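Local coordinates for protein transcriptional regulator URE2 (Saccharomyces cerevisiae, PDB 1K0D) that represses nitrogen-utilisation genes by holding phosphorylated GATA transcriptional activators in the cytoplasm, and reduces hydrogen peroxide with glutathione, at residues B[231-234]-B[239-242]; B[218-223]-B[246-251]; B[106-111]-B[117-122]; B[31-36]-B[124-129]. All coordinates share one frame; numbering follows the deposited sequence.

Contact 1: B[231-234]-B[239-242]; sequences INIK and EVYK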
# COMPACT_ATOMS: atom_id res chain seq x y z
N ILE B 231 -19.71 10.70 -8.13
CA ILE B 231 -20.19 9.58 -7.34
C ILE B 231 -20.93 10.05 -6.09
O ILE B 231 -20.39 10.78 -5.27
CB ILE B 231 -19.02 8.64 -6.93
CG1 ILE B 231 -18.50 7.91 -8.17
CG2 ILE B 231 -19.48 7.63 -5.90
CD1 ILE B 231 -17.28 7.04 -7.92
N ASN B 232 -22.18 9.62 -5.97
CA ASN B 232 -23.02 9.99 -4.84
C ASN B 232 -23.13 8.77 -3.93
O ASN B 232 -23.93 7.86 -4.19
CB ASN B 232 -24.40 10.42 -5.37
CG ASN B 232 -25.36 10.86 -4.27
OD1 ASN B 232 -26.45 11.36 -4.56
ND2 ASN B 232 -24.97 10.67 -3.02
N ILE B 233 -22.33 8.74 -2.87
CA ILE B 233 -22.31 7.61 -1.93
C ILE B 233 -23.64 7.34 -1.22
O ILE B 233 -24.07 6.18 -1.10
CB ILE B 233 -21.21 7.81 -0.86
CG1 ILE B 233 -19.83 7.74 -1.52
CG2 ILE B 233 -21.33 6.75 0.22
CD1 ILE B 233 -18.70 8.10 -0.58
N LYS B 234 -24.28 8.40 -0.72
CA LYS B 234 -25.55 8.27 -0.01
C LYS B 234 -26.60 7.52 -0.82
O LYS B 234 -27.36 6.73 -0.27
CB LYS B 234 -26.06 9.67 0.35
CG LYS B 234 -27.40 9.70 1.07
CD LYS B 234 -27.74 11.13 1.49
CE LYS B 234 -29.17 11.24 2.01
NZ LYS B 234 -29.40 10.39 3.21
N GLU B 239 -24.88 1.22 2.43
CA GLU B 239 -24.06 0.70 3.53
C GLU B 239 -22.80 1.54 3.78
O GLU B 239 -22.46 1.84 4.92
CB GLU B 239 -23.67 -0.76 3.25
CG GLU B 239 -24.79 -1.77 3.41
CD GLU B 239 -25.29 -1.88 4.85
OE1 GLU B 239 -24.45 -2.05 5.76
OE2 GLU B 239 -26.52 -1.80 5.06
N VAL B 240 -22.11 1.91 2.71
CA VAL B 240 -20.90 2.72 2.84
C VAL B 240 -21.29 4.05 3.47
O VAL B 240 -20.52 4.65 4.22
CB VAL B 240 -20.23 2.99 1.47
CG1 VAL B 240 -19.11 4.00 1.63
CG2 VAL B 240 -19.67 1.69 0.91
N TYR B 241 -22.50 4.51 3.17
CA TYR B 241 -22.98 5.77 3.71
C TYR B 241 -23.12 5.74 5.22
O TYR B 241 -22.63 6.63 5.91
CB TYR B 241 -24.32 6.15 3.07
CG TYR B 241 -24.80 7.51 3.53
CD1 TYR B 241 -24.15 8.67 3.12
CD2 TYR B 241 -25.87 7.63 4.42
CE1 TYR B 241 -24.54 9.92 3.58
CE2 TYR B 241 -26.27 8.88 4.89
CZ TYR B 241 -25.59 10.02 4.47
OH TYR B 241 -25.96 11.25 4.95
N LYS B 242 -23.80 4.72 5.76
CA LYS B 242 -23.99 4.62 7.21
C LYS B 242 -22.63 4.51 7.90
O LYS B 242 -22.34 5.21 8.87
CB LYS B 242 -24.80 3.37 7.58
CG LYS B 242 -26.18 3.26 6.97
CD LYS B 242 -26.89 2.05 7.57
CE LYS B 242 -28.03 1.56 6.71
NZ LYS B 242 -27.52 0.93 5.46
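Lys234 lays its aliphatic chain over one face of the Tyr241 ring in a CH-pi contact, where the short helix 233-236 passes into helix 238-248. Both lie in the helical domain of the glutathione-transferase-like functional region, the C-terminal part of the protein that this chain represents without the Gln/Asn-rich prion domain. The evidence is the position of Lys234 CG, 3.8 Å from the centroid of the Tyr241 ring and only 10° off its normal. Lys234 CB lies closer to the backbone end of the ring, 3.5 Å from Tyr241 CD1. The two side chains run side by side in one direction, and each holds CG anti to its own backbone N (chi1 -176° for Tyr241). An extended chain carries Lys234 CD to 3.8 Å from Tyr241 CZ before chi4 folds at 60°.

Ile233 CG2 approaches the same ring at its edge, and it also packs 3.8 Å from Val240 CG1, the two branched side chains meeting at about a right angle. No hydrogen bond crosses here; between these segments the contact is carbon packing, with Lys234 CA and Tyr241 CA 5.2 Å apart.

Further out, the Tyr241 hydroxyl is hydrogen-bonded to Lys245, one turn along its own helix, which ties down the polar end of the ring. Helix 148-176 receives the start of helix 238-248: both carboxylate oxygens of Glu166 accept backbone N-H groups, OE1 from Glu239 and OE2 from Val240. Glu239 in turn forms a salt bridge with Arg173 and a second one within its segment, where Lys242 NZ meets Glu239 OE2 at 2.9 Å from above the carboxylate plane.

Contact 2: B[218-223]-B[246-251]; sequences AFVPWN and HMMRRP
Val220 and Met247 form the tight half of this contact. Val220 CG2 stands 3.4 Å from Met247 CE, inside the usual carbon-carbon spacing, and 3.5 Å from Met247 SD, so a single methyl is pressed against the sulfur and terminal methyl. A bend at chi3 (-89°) turns the Met247 methyl back to reach it. Met247 CB closes the same patch at 3.8 Å from Val220 CG2, and both residues are buried.

The other branch of the valine, CG1, meets Met248, which is partly exposed. Met248 runs alongside the valine, antiparallel to it, and Met248 SD is 4.2 Å from Val220 CG1; the placement of the Met248 methyl is doubtful. Farther along, Arg249 and Pro251 are exposed, while the backbones stay well apart, with Val220 CA 7.5 Å from Met247 CA.

Buried apolar packing thus joins the weakly bonded helix 220-223 to the C-terminal part of helix 238-248. Val220 also touches Ile36 on helix 29-40 of the thioredoxin-like domain, Met248 rests on Val253 and Leu257 of helix 251-258, and Arg250 makes a salt bridge with Glu40.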
# COMPACT_ATOMS: atom_id res chain seq x y z
N ALA B 218 -9.33 4.34 7.21
CA ALA B 218 -8.54 4.68 6.03
C ALA B 218 -9.36 5.19 4.85
O ALA B 218 -8.85 5.94 4.03
CB ALA B 218 -7.70 3.46 5.59
N PHE B 219 -10.62 4.77 4.76
CA PHE B 219 -11.48 5.19 3.64
C PHE B 219 -12.14 6.55 3.84
O PHE B 219 -12.47 7.23 2.87
CB PHE B 219 -12.59 4.16 3.39
CG PHE B 219 -12.11 2.86 2.80
CD1 PHE B 219 -11.67 1.83 3.63
CD2 PHE B 219 -12.10 2.68 1.42
CE1 PHE B 219 -11.23 0.62 3.08
CE2 PHE B 219 -11.66 1.48 0.86
CZ PHE B 219 -11.22 0.44 1.69
N VAL B 220 -12.32 6.92 5.10
CA VAL B 220 -12.98 8.16 5.47
C VAL B 220 -12.60 9.44 4.74
O VAL B 220 -13.47 10.14 4.22
CB VAL B 220 -12.87 8.38 7.01
CG1 VAL B 220 -13.29 9.78 7.37
CG2 VAL B 220 -13.75 7.38 7.73
N PRO B 221 -11.30 9.78 4.69
CA PRO B 221 -10.91 11.02 4.00
C PRO B 221 -11.31 11.07 2.54
O PRO B 221 -11.63 12.13 2.01
CB PRO B 221 -9.39 11.05 4.18
CG PRO B 221 -9.18 10.27 5.45
CD PRO B 221 -10.13 9.12 5.28
N TRP B 222 -11.29 9.91 1.88
CA TRP B 222 -11.63 9.83 0.47
C TRP B 222 -13.12 9.76 0.18
O TRP B 222 -13.60 10.33 -0.80
CB TRP B 222 -10.94 8.64 -0.17
CG TRP B 222 -9.45 8.74 -0.10
CD1 TRP B 222 -8.64 8.33 0.92
CD2 TRP B 222 -8.60 9.33 -1.08
NE1 TRP B 222 -7.33 8.63 0.63
CE2 TRP B 222 -7.27 9.24 -0.59
CE3 TRP B 222 -8.82 9.93 -2.33
CZ2 TRP B 222 -6.18 9.73 -1.31
CZ3 TRP B 222 -7.73 10.42 -3.04
CH2 TRP B 222 -6.42 10.31 -2.53
N ASN B 223 -13.87 9.06 1.04
CA ASN B 223 -15.31 8.96 0.83
C ASN B 223 -15.91 10.36 0.70
O ASN B 223 -17.04 10.52 0.24
CB ASN B 223 -15.97 8.22 2.00
CG ASN B 223 -15.50 6.79 2.14
OD1 ASN B 223 -15.31 6.08 1.15
ND2 ASN B 223 -15.32 6.34 3.38
N HIS B 246 -21.05 6.98 10.66
CA HIS B 246 -20.78 6.57 12.02
C HIS B 246 -19.40 7.09 12.40
O HIS B 246 -19.20 7.62 13.49
CB HIS B 246 -20.79 5.04 12.15
CG HIS B 246 -22.14 4.46 12.44
ND1 HIS B 246 -22.84 4.76 13.59
CD2 HIS B 246 -22.89 3.56 11.76
CE1 HIS B 246 -23.96 4.06 13.60
NE2 HIS B 246 -24.02 3.33 12.51
N MET B 247 -18.44 6.96 11.49
CA MET B 247 -17.07 7.40 11.75
C MET B 247 -16.94 8.92 11.83
O MET B 247 -16.22 9.45 12.68
CB MET B 247 -16.12 6.83 10.69
CG MET B 247 -16.07 5.29 10.66
SD MET B 247 -14.69 4.61 9.69
CE MET B 247 -15.45 4.51 8.05
N MET B 248 -17.65 9.63 10.94
CA MET B 248 -17.62 11.09 10.92
C MET B 248 -18.17 11.73 12.20
O MET B 248 -17.94 12.91 12.44
CB MET B 248 -18.40 11.62 9.71
CG MET B 248 -17.77 11.31 8.35
SD MET B 248 -16.42 12.45 7.92
CE MET B 248 -15.13 11.80 8.93
N ARG B 249 -18.90 10.96 13.01
CA ARG B 249 -19.47 11.50 14.24
C ARG B 249 -18.54 11.34 15.45
O ARG B 249 -18.83 11.87 16.52
CB ARG B 249 -20.81 10.84 14.57
CG ARG B 249 -21.83 10.98 13.46
CD ARG B 249 -23.21 10.54 13.89
NE ARG B 249 -24.14 10.64 12.77
CZ ARG B 249 -24.49 9.61 12.00
NH1 ARG B 249 -23.99 8.40 12.22
NH2 ARG B 249 -25.32 9.81 10.98
N ARG B 250 -17.45 10.61 15.27
CA ARG B 250 -16.51 10.40 16.37
C ARG B 250 -15.68 11.66 16.65
O ARG B 250 -15.15 12.29 15.73
CB ARG B 250 -15.59 9.22 16.06
CG ARG B 250 -16.34 7.91 15.81
CD ARG B 250 -15.37 6.80 15.46
NE ARG B 250 -14.41 6.58 16.54
CZ ARG B 250 -14.62 5.77 17.57
NH1 ARG B 250 -15.76 5.09 17.68
NH2 ARG B 250 -13.68 5.63 18.49
N PRO B 251 -15.57 12.05 17.92
CA PRO B 251 -14.80 13.25 18.26
C PRO B 251 -13.39 13.29 17.66
O PRO B 251 -13.01 14.28 17.01
CB PRO B 251 -14.79 13.23 19.78
CG PRO B 251 -16.13 12.66 20.10
CD PRO B 251 -16.22 11.50 19.12

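Contact 3: B[106-111]-B[117-122]; sequences LLWSDD and QINAWL
Trp108 meets Ile118 and Asn119 with the rim of its indole and not with a face: Ile118 CG2 and Asn119 ND2 both lie at the ring edge, in its plane. The closest approach is Trp108 CZ3 to Ile118 CG2, 3.6 Å. Next to it on the rim, Trp108 CH2 lies 3.7 Å from Asn119 ND2, with the amide plane turned 39° from the indole. With CG anti to the backbone N (chi1 -173°) and chi2 at -139°, the six-membered ring is directed at the helix. The CG1-CD1 arm of Ile118 extends toward the loop, its CD1 lying 3.9 Å from Trp108 CE3 and 4.3 Å from Ser109 CB.

Residues 106-111 form the loop between helix 87-102 and helix 112-142, the connection from the thioredoxin-like domain to the helical one. Ser109 OG accepts from Asp111 N at 3.2 Å in an ST turn, and Asp111, at the N-cap, binds the backbone N of Asp114 through OD2. Asn119 also packs on Ala89 of the second subunit, and Lys211 NZ is hydrogen-bonded to Trp108 O.

With no hydrogen bond across the segments, loop and helix are joined by buried van der Waals packing, while polar groups of the loop order its own turn and the helix start.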
# COMPACT_ATOMS: atom_id res chain seq x y z
N LEU B 106 -5.93 -0.92 20.21
CA LEU B 106 -6.96 -0.00 19.76
C LEU B 106 -6.89 0.16 18.23
O LEU B 106 -5.81 0.36 17.68
CB LEU B 106 -6.76 1.36 20.43
CG LEU B 106 -7.97 2.23 20.76
CD1 LEU B 106 -7.47 3.61 21.21
CD2 LEU B 106 -8.88 2.37 19.56
N LEU B 107 -8.04 0.05 17.56
CA LEU B 107 -8.12 0.18 16.10
C LEU B 107 -7.26 -0.88 15.39
O LEU B 107 -6.99 -0.78 14.20
CB LEU B 107 -7.64 1.57 15.66
CG LEU B 107 -8.25 2.83 16.28
CD1 LEU B 107 -7.50 4.04 15.79
CD2 LEU B 107 -9.72 2.93 15.92
N TRP B 108 -6.87 -1.91 16.13
CA TRP B 108 -5.99 -2.94 15.59
C TRP B 108 -6.43 -4.28 16.17
O TRP B 108 -7.59 -4.46 16.54
CB TRP B 108 -4.56 -2.56 16.02
CG TRP B 108 -3.39 -3.34 15.47
CD1 TRP B 108 -2.28 -3.74 16.17
CD2 TRP B 108 -3.15 -3.74 14.11
NE1 TRP B 108 -1.38 -4.36 15.35
CE2 TRP B 108 -1.89 -4.38 14.07
CE3 TRP B 108 -3.88 -3.63 12.92
CZ2 TRP B 108 -1.34 -4.89 12.90
CZ3 TRP B 108 -3.34 -4.14 11.75
CH2 TRP B 108 -2.08 -4.77 11.75
N SER B 109 -5.50 -5.23 16.26
CA SER B 109 -5.81 -6.53 16.82
C SER B 109 -4.53 -7.25 17.22
O SER B 109 -3.50 -7.10 16.56
CB SER B 109 -6.58 -7.38 15.82
OG SER B 109 -6.90 -8.65 16.38
N ASP B 110 -4.60 -8.01 18.30
CA ASP B 110 -3.45 -8.76 18.77
C ASP B 110 -3.44 -10.15 18.13
O ASP B 110 -2.56 -10.97 18.41
CB ASP B 110 -3.50 -8.90 20.30
CG ASP B 110 -4.84 -9.40 20.80
OD1 ASP B 110 -5.38 -10.37 20.22
OD2 ASP B 110 -5.36 -8.82 21.77
N ASP B 111 -4.42 -10.40 17.26
CA ASP B 111 -4.56 -11.68 16.58
C ASP B 111 -4.05 -11.62 15.13
O ASP B 111 -4.51 -10.80 14.33
CB ASP B 111 -6.03 -12.10 16.60
CG ASP B 111 -6.30 -13.37 15.85
OD1 ASP B 111 -5.81 -14.44 16.28
OD2 ASP B 111 -7.00 -13.32 14.82
N GLN B 117 -6.46 -9.52 7.95
CA GLN B 117 -7.69 -9.06 7.32
C GLN B 117 -7.66 -7.54 7.28
O GLN B 117 -8.05 -6.93 6.27
CB GLN B 117 -8.91 -9.55 8.10
CG GLN B 117 -9.08 -11.07 8.12
CD GLN B 117 -8.95 -11.70 6.74
OE1 GLN B 117 -7.85 -12.08 6.31
NE2 GLN B 117 -10.06 -11.81 6.03
N ILE B 118 -7.20 -6.93 8.36
CA ILE B 118 -7.10 -5.47 8.43
C ILE B 118 -6.11 -5.01 7.35
O ILE B 118 -6.38 -4.05 6.63
CB ILE B 118 -6.66 -5.02 9.84
CG1 ILE B 118 -7.77 -5.33 10.84
CG2 ILE B 118 -6.33 -3.53 9.84
CD1 ILE B 118 -7.41 -5.07 12.28
N ASN B 119 -4.98 -5.70 7.24
CA ASN B 119 -3.98 -5.36 6.22
C ASN B 119 -4.54 -5.46 4.80
O ASN B 119 -4.27 -4.61 3.97
CB ASN B 119 -2.76 -6.26 6.35
CG ASN B 119 -1.90 -5.90 7.54
OD1 ASN B 119 -1.04 -6.68 7.95
ND2 ASN B 119 -2.13 -4.72 8.10
N ALA B 120 -5.32 -6.50 4.54
CA ALA B 120 -5.90 -6.68 3.21
C ALA B 120 -6.71 -5.44 2.81
O ALA B 120 -6.56 -4.92 1.70
CB ALA B 120 -6.79 -7.92 3.19
N TRP B 121 -7.57 -4.97 3.71
CA TRP B 121 -8.38 -3.79 3.42
C TRP B 121 -7.51 -2.54 3.33
O TRP B 121 -7.76 -1.67 2.49
CB TRP B 121 -9.44 -3.59 4.50
CG TRP B 121 -10.53 -4.59 4.43
CD1 TRP B 121 -10.73 -5.64 5.28
CD2 TRP B 121 -11.54 -4.68 3.42
NE1 TRP B 121 -11.81 -6.38 4.86
CE2 TRP B 121 -12.33 -5.81 3.72
CE3 TRP B 121 -11.86 -3.91 2.30
CZ2 TRP B 121 -13.42 -6.20 2.93
CZ3 TRP B 121 -12.95 -4.29 1.51
CH2 TRP B 121 -13.72 -5.43 1.83
N LEU B 122 -6.49 -2.46 4.18
CA LEU B 122 -5.61 -1.31 4.17
C LEU B 122 -4.84 -1.22 2.85
O LEU B 122 -4.74 -0.16 2.25
CB LEU B 122 -4.64 -1.37 5.35
CG LEU B 122 -3.64 -0.22 5.46
CD1 LEU B 122 -4.38 1.13 5.58
CD2 LEU B 122 -2.76 -0.45 6.67

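Contact 4: B[31-36]-B[124-129]; sequences GFKVAI and FQTSGH
Gln125 and Lys33 reach toward each other from opposite directions across the boundary between the helical domain and the thioredoxin-like N-terminal domain of the glutathione transferase fold. The carboxamide is brought there by a bend at chi2 of Gln125 (-79°), and the lysine is kinked at chi3 (-57°). Lys33 NZ lies 2.7 Å from the atom modelled as Gln125 NE2. The orientation of this amide is doubtful; a flip would put the oxygen near the lysine, and a hydrogen bond is then possible.

Thr126 follows, presenting its methyl: Thr126 CG2 is 3.6 Å from Lys33 NZ, the side chains meeting at about a right angle. Its hydroxyl is engaged instead with the carbonyl of Leu122, one turn earlier in helix 112-142. Ser127 points elsewhere, to the second subunit, where its OG is hydrogen-bonded to Thr126 of that chain; a bound glutathione also touches Ser127. The helix carries a wider pi-type turn over 125-129: His129 N makes a weak bond of 3.1 Å to Phe124 O, five residues back, beside a weak one of 3.3 Å to Gln125 O. Gly128 N keeps the alpha-type bond to Phe124 O, at 2.7 Å. The imidazole NE2 of His129 is hydrogen-bonded to Tyr162.

Lys33 NZ has its strongest partner in Ser87, a glutathione-binding residue, and a weak bond to Asn30, another one. The Lys33 side chain comes within about 4 Å of the bound glutathione, nearest atoms. By these bonds the ammonium links the ligand site to the face of the helical domain, consistent with a second-shell role in positioning Ser87 and, more weakly, Asn30.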
# COMPACT_ATOMS: atom_id res chain seq x y z
N GLY B 31 -3.25 12.78 4.03
CA GLY B 31 -2.73 13.48 5.19
C GLY B 31 -3.73 13.37 6.32
O GLY B 31 -3.37 13.04 7.44
N PHE B 32 -5.00 13.63 6.01
CA PHE B 32 -6.05 13.53 7.02
C PHE B 32 -6.23 12.10 7.50
O PHE B 32 -6.70 11.88 8.62
CB PHE B 32 -7.37 14.09 6.48
CG PHE B 32 -7.35 15.58 6.25
CD1 PHE B 32 -6.76 16.11 5.11
CD2 PHE B 32 -7.88 16.44 7.21
CE1 PHE B 32 -6.69 17.50 4.92
CE2 PHE B 32 -7.81 17.83 7.03
CZ PHE B 32 -7.22 18.36 5.89
N LYS B 33 -5.87 11.13 6.67
CA LYS B 33 -5.99 9.72 7.06
C LYS B 33 -5.06 9.46 8.24
O LYS B 33 -5.41 8.73 9.16
CB LYS B 33 -5.60 8.79 5.91
CG LYS B 33 -5.75 7.31 6.25
CD LYS B 33 -4.94 6.41 5.34
CE LYS B 33 -5.30 6.61 3.88
NZ LYS B 33 -4.42 5.76 3.01
N VAL B 34 -3.87 10.06 8.21
CA VAL B 34 -2.91 9.88 9.29
C VAL B 34 -3.33 10.72 10.49
O VAL B 34 -3.24 10.28 11.63
CB VAL B 34 -1.47 10.28 8.85
CG1 VAL B 34 -0.54 10.24 10.04
CG2 VAL B 34 -0.95 9.30 7.77
N ALA B 35 -3.80 11.94 10.24
CA ALA B 35 -4.24 12.83 11.31
C ALA B 35 -5.34 12.13 12.11
O ALA B 35 -5.35 12.17 13.34
CB ALA B 35 -4.76 14.15 10.74
N ILE B 36 -6.26 11.48 11.41
CA ILE B 36 -7.35 10.77 12.06
C ILE B 36 -6.86 9.68 13.02
O ILE B 36 -7.29 9.61 14.17
CB ILE B 36 -8.29 10.13 11.01
CG1 ILE B 36 -9.15 11.23 10.36
CG2 ILE B 36 -9.17 9.07 11.66
CD1 ILE B 36 -10.04 10.74 9.26
N PHE B 124 -5.76 -2.67 0.09
CA PHE B 124 -6.79 -2.46 -0.94
C PHE B 124 -7.09 -0.96 -1.06
O PHE B 124 -7.17 -0.40 -2.16
CB PHE B 124 -8.06 -3.23 -0.56
CG PHE B 124 -9.21 -3.03 -1.52
CD1 PHE B 124 -9.05 -3.24 -2.89
CD2 PHE B 124 -10.47 -2.69 -1.04
CE1 PHE B 124 -10.13 -3.11 -3.76
CE2 PHE B 124 -11.56 -2.56 -1.90
CZ PHE B 124 -11.39 -2.78 -3.27
N GLN B 125 -7.24 -0.29 0.08
CA GLN B 125 -7.53 1.15 0.09
C GLN B 125 -6.39 1.99 -0.50
O GLN B 125 -6.62 2.80 -1.39
CB GLN B 125 -7.82 1.62 1.52
CG GLN B 125 -8.36 3.05 1.62
CD GLN B 125 -7.28 4.12 1.50
OE1 GLN B 125 -7.45 5.10 0.79
NE2 GLN B 125 -6.17 3.93 2.20
N THR B 126 -5.17 1.79 -0.01
CA THR B 126 -4.02 2.57 -0.47
C THR B 126 -3.59 2.28 -1.91
O THR B 126 -3.10 3.17 -2.61
CB THR B 126 -2.79 2.33 0.43
OG1 THR B 126 -2.38 0.96 0.34
CG2 THR B 126 -3.11 2.65 1.88
N SER B 127 -3.79 1.04 -2.35
CA SER B 127 -3.38 0.62 -3.69
C SER B 127 -4.47 0.53 -4.76
O SER B 127 -4.19 0.75 -5.93
CB SER B 127 -2.64 -0.71 -3.60
OG SER B 127 -1.58 -0.62 -2.65
N GLY B 128 -5.70 0.19 -4.36
CA GLY B 128 -6.76 0.07 -5.35
C GLY B 128 -7.83 1.14 -5.34
O GLY B 128 -8.50 1.37 -6.34
N HIS B 129 -7.98 1.80 -4.20
CA HIS B 129 -8.97 2.85 -3.99
C HIS B 129 -8.41 4.25 -4.26
O HIS B 129 -8.78 4.90 -5.25
CB HIS B 129 -9.49 2.70 -2.55
CG HIS B 129 -10.38 3.80 -2.08
ND1 HIS B 129 -9.93 4.82 -1.26
CD2 HIS B 129 -11.71 4.00 -2.23
CE1 HIS B 129 -10.96 5.58 -0.92
NE2 HIS B 129 -12.05 5.11 -1.49

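How the contacts relate
The centre of contact 4 lies about 2 Å from that of the chain, and its Lys33 side chain comes within about 4 Å of glutathione, nearest atoms. Contact 2, its centre about 11 Å from that of contact 4, packs directly on it: Phe219 and Trp222 meet His129, and Phe219 CZ is 3.6 Å from Gln125 CB. The Val220 side chain is still about 14 Å from glutathione. Contact 3 shares helix 112-142 with contact 4, their centres 14 Å apart, and both border the second subunit. Contact 1, nested within the loop closed by contact 2, shares helix 238-248 with it and touches it through Ile233 and Asn223; its centre is about 18 Å from that of contact 4.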